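Local atomic coordinates of aldolase (Escherichia coli, PDB entry 6VOP), a protein that belongs to the AraD-like clan, in the class II aldolase and adducin N-terminal domain family, and is a putative aldolase or epimerase. Residues 132-137 and 155-160. The protein carries 2 engineered substitutions. Numbering follows the deposited sequence.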
loop_
_atom_site.group_PDB
_atom_site.type_symbol
_atom_site.label_atom_id
_atom_site.label_comp_id
_atom_site.label_asym_id
_atom_site.label_seq_id
_atom_site.Cartn_x
_atom_site.Cartn_y
_atom_site.Cartn_z
ATOM N N ASN A 132 -14.193 -24.211 0.475
ATOM C CA ASN A 132 -12.944 -24.841 0.873
ATOM C C ASN A 132 -11.811 -24.404 -0.042
ATOM O O ASN A 132 -11.967 -24.351 -1.266
ATOM C CB ASN A 132 -13.073 -26.362 0.847
ATOM C CG ASN A 132 -14.084 -26.872 1.842
ATOM O OD1 ASN A 132 -14.376 -26.208 2.838
ATOM N ND2 ASN A 132 -14.630 -28.053 1.582
ATOM N N VAL A 133 -10.670 -24.089 0.562
ATOM C CA VAL A 133 -9.463 -23.761 -0.190
ATOM C C VAL A 133 -8.447 -24.874 0.039
ATOM O O VAL A 133 -7.659 -24.808 0.993
ATOM C CB VAL A 133 -8.897 -22.393 0.216
ATOM C CG1 VAL A 133 -7.744 -22.009 -0.699
ATOM C CG2 VAL A 133 -9.990 -21.339 0.179
ATOM N N PRO A 134 -8.438 -25.913 -0.789
ATOM C CA PRO A 134 -7.490 -27.011 -0.583
ATOM C C PRO A 134 -6.076 -26.613 -0.980
ATOM O O PRO A 134 -5.843 -25.660 -1.727
ATOM C CB PRO A 134 -8.031 -28.122 -1.487
ATOM C CG PRO A 134 -8.761 -27.397 -2.563
ATOM C CD PRO A 134 -9.348 -26.170 -1.919
ATOM N N LEU A 135 -5.122 -27.376 -0.457
ATOM C CA LEU A 135 -3.703 -27.123 -0.657
ATOM C C LEU A 135 -3.162 -28.039 -1.746
ATOM O O LEU A 135 -3.361 -29.257 -1.695
ATOM C CB LEU A 135 -2.933 -27.339 0.645
ATOM C CG LEU A 135 -1.412 -27.234 0.610
ATOM C CD1 LEU A 135 -0.982 -25.779 0.538
ATOM C CD2 LEU A 135 -0.820 -27.915 1.830
ATOM N N VAL A 136 -2.483 -27.451 -2.725
ATOM C CA VAL A 136 -1.818 -28.203 -3.786
ATOM C C VAL A 136 -0.363 -28.382 -3.371
ATOM O O VAL A 136 0.256 -27.428 -2.877
ATOM C CB VAL A 136 -1.950 -27.486 -5.141
ATOM C CG1 VAL A 136 -1.349 -28.315 -6.263
ATOM C CG2 VAL A 136 -3.411 -27.183 -5.433
ATOM N N PRO A 137 0.216 -29.574 -3.524
ATOM C CA PRO A 137 1.597 -29.787 -3.072
ATOM C C PRO A 137 2.582 -28.910 -3.830
ATOM O O PRO A 137 2.290 -28.379 -4.904
ATOM C CB PRO A 137 1.844 -31.274 -3.363
ATOM C CG PRO A 137 0.487 -31.877 -3.492
ATOM C CD PRO A 137 -0.395 -30.808 -4.044
ATOM N N ALA A 155 -13.474 -29.959 -9.813
ATOM C CA ALA A 155 -14.918 -30.148 -9.919
ATOM C C ALA A 155 -15.671 -29.561 -8.730
ATOM O O ALA A 155 -16.803 -29.092 -8.891
ATOM C CB ALA A 155 -15.244 -31.635 -10.062
ATOM N N ASP A 156 -15.070 -29.572 -7.536
ATOM C CA ASP A 156 -15.784 -29.178 -6.327
ATOM C C ASP A 156 -15.066 -28.080 -5.549
ATOM O O ASP A 156 -15.328 -27.909 -4.354
ATOM C CB ASP A 156 -16.023 -30.394 -5.430
ATOM C CG ASP A 156 -16.878 -31.449 -6.103
ATOM O OD1 ASP A 156 -17.891 -31.074 -6.732
ATOM O OD2 ASP A 156 -16.541 -32.647 -6.002
ATOM N N ASN A 157 -14.172 -27.333 -6.194
ATOM C CA ASN A 157 -13.505 -26.212 -5.550
ATOM C C ASN A 157 -13.261 -25.126 -6.585
ATOM O O ASN A 157 -13.003 -25.413 -7.756
ATOM C CB ASN A 157 -12.175 -26.625 -4.903
ATOM C CG ASN A 157 -12.337 -27.744 -3.891
ATOM O OD1 ASN A 157 -12.935 -27.556 -2.830
ATOM N ND2 ASN A 157 -11.803 -28.915 -4.215
ATOM N N GLN A 158 -13.345 -23.872 -6.141
ATOM C CA GLN A 158 -13.070 -22.735 -7.005
ATOM C C GLN A 158 -11.861 -21.922 -6.561
ATOM O O GLN A 158 -11.526 -20.932 -7.219
ATOM C CB GLN A 158 -14.301 -21.824 -7.102
ATOM C CG GLN A 158 -15.088 -21.682 -5.812
ATOM C CD GLN A 158 -16.429 -21.002 -6.026
ATOM O OE1 GLN A 158 -17.460 -21.468 -5.540
ATOM N NE2 GLN A 158 -16.421 -19.897 -6.765
ATOM N N ALA A 159 -11.197 -22.308 -5.475
ATOM C CA ALA A 159 -9.965 -21.661 -5.051
ATOM C C ALA A 159 -8.989 -22.724 -4.571
ATOM O O ALA A 159 -9.391 -23.768 -4.054
ATOM C CB ALA A 159 -10.212 -20.624 -3.947
ATOM N N PHE A 160 -7.700 -22.451 -4.763
ATOM C CA PHE A 160 -6.650 -23.402 -4.428
ATOM C C PHE A 160 -5.419 -22.637 -3.970
ATOM O O PHE A 160 -5.134 -21.541 -4.461
ATOM C CB PHE A 160 -6.289 -24.300 -5.619
ATOM C CG PHE A 160 -7.478 -24.830 -6.367
ATOM C CD1 PHE A 160 -8.053 -26.037 -6.008
ATOM C CD2 PHE A 160 -8.023 -24.121 -7.426
ATOM C CE1 PHE A 160 -9.149 -26.528 -6.692
ATOM C CE2 PHE A 160 -9.117 -24.604 -8.111
ATOM C CZ PHE A 160 -9.682 -25.811 -7.744
#
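In the parallel pairing at one border of the central sheet, the run into strand 135-136 packs on the start of strand 159-162, and Pro134 meets Phe160 and Asn157 across it. The two strands belong to a beta-alpha-beta unit whose helix is 144-153. No hydrogen bond joins 132-137 to 155-160, and the contact is mainly apolar. Pro134 is central to it. Its CG lies 3.8 Å from CD1 of Phe160, and the proline ring and the aromatic ring meet at a slant. The same CG lies 3.8 Å from ND2 of Asn157, whose side chain approaches Pro134 from the opposite direction. Proline has no N-H, and its CD is the atom that comes up to the carbonyl O of Ala159. Phe160 CG stands beside its own backbone N (chi1 -44°), which turns the ring back toward Pro134 and Asn157. Val136 reaches the base of this side chain, with CG2 4.1 Å from CB of Phe160. At the other end, CG2 of Val133 touches CB of Ala159 at 4.2 Å. CG1 of Val133 is anti to the backbone N (chi1 -173°) and packs on the backbone of Phe160. The amide of Asn157 is held by a bond outside the two segments: ND2 donates to the carbonyl O of Leu153, at the end of helix 144-153. Its OD1 lies near Asn132 without bonding to it. The backbone pairing of the two strands begins just beyond, where Pro134 and Val136 both bond to Leu161. Helix 144-153 packs against the same side chains, with Leu150 touching Val136 and Phe160. Beyond 159-162 the sheet continues with strand 166-171, whereas 135-136 is one of its two outermost strands within the chain. Val133 also forms backbone bonds with Val118, and Leu135 with Ser115.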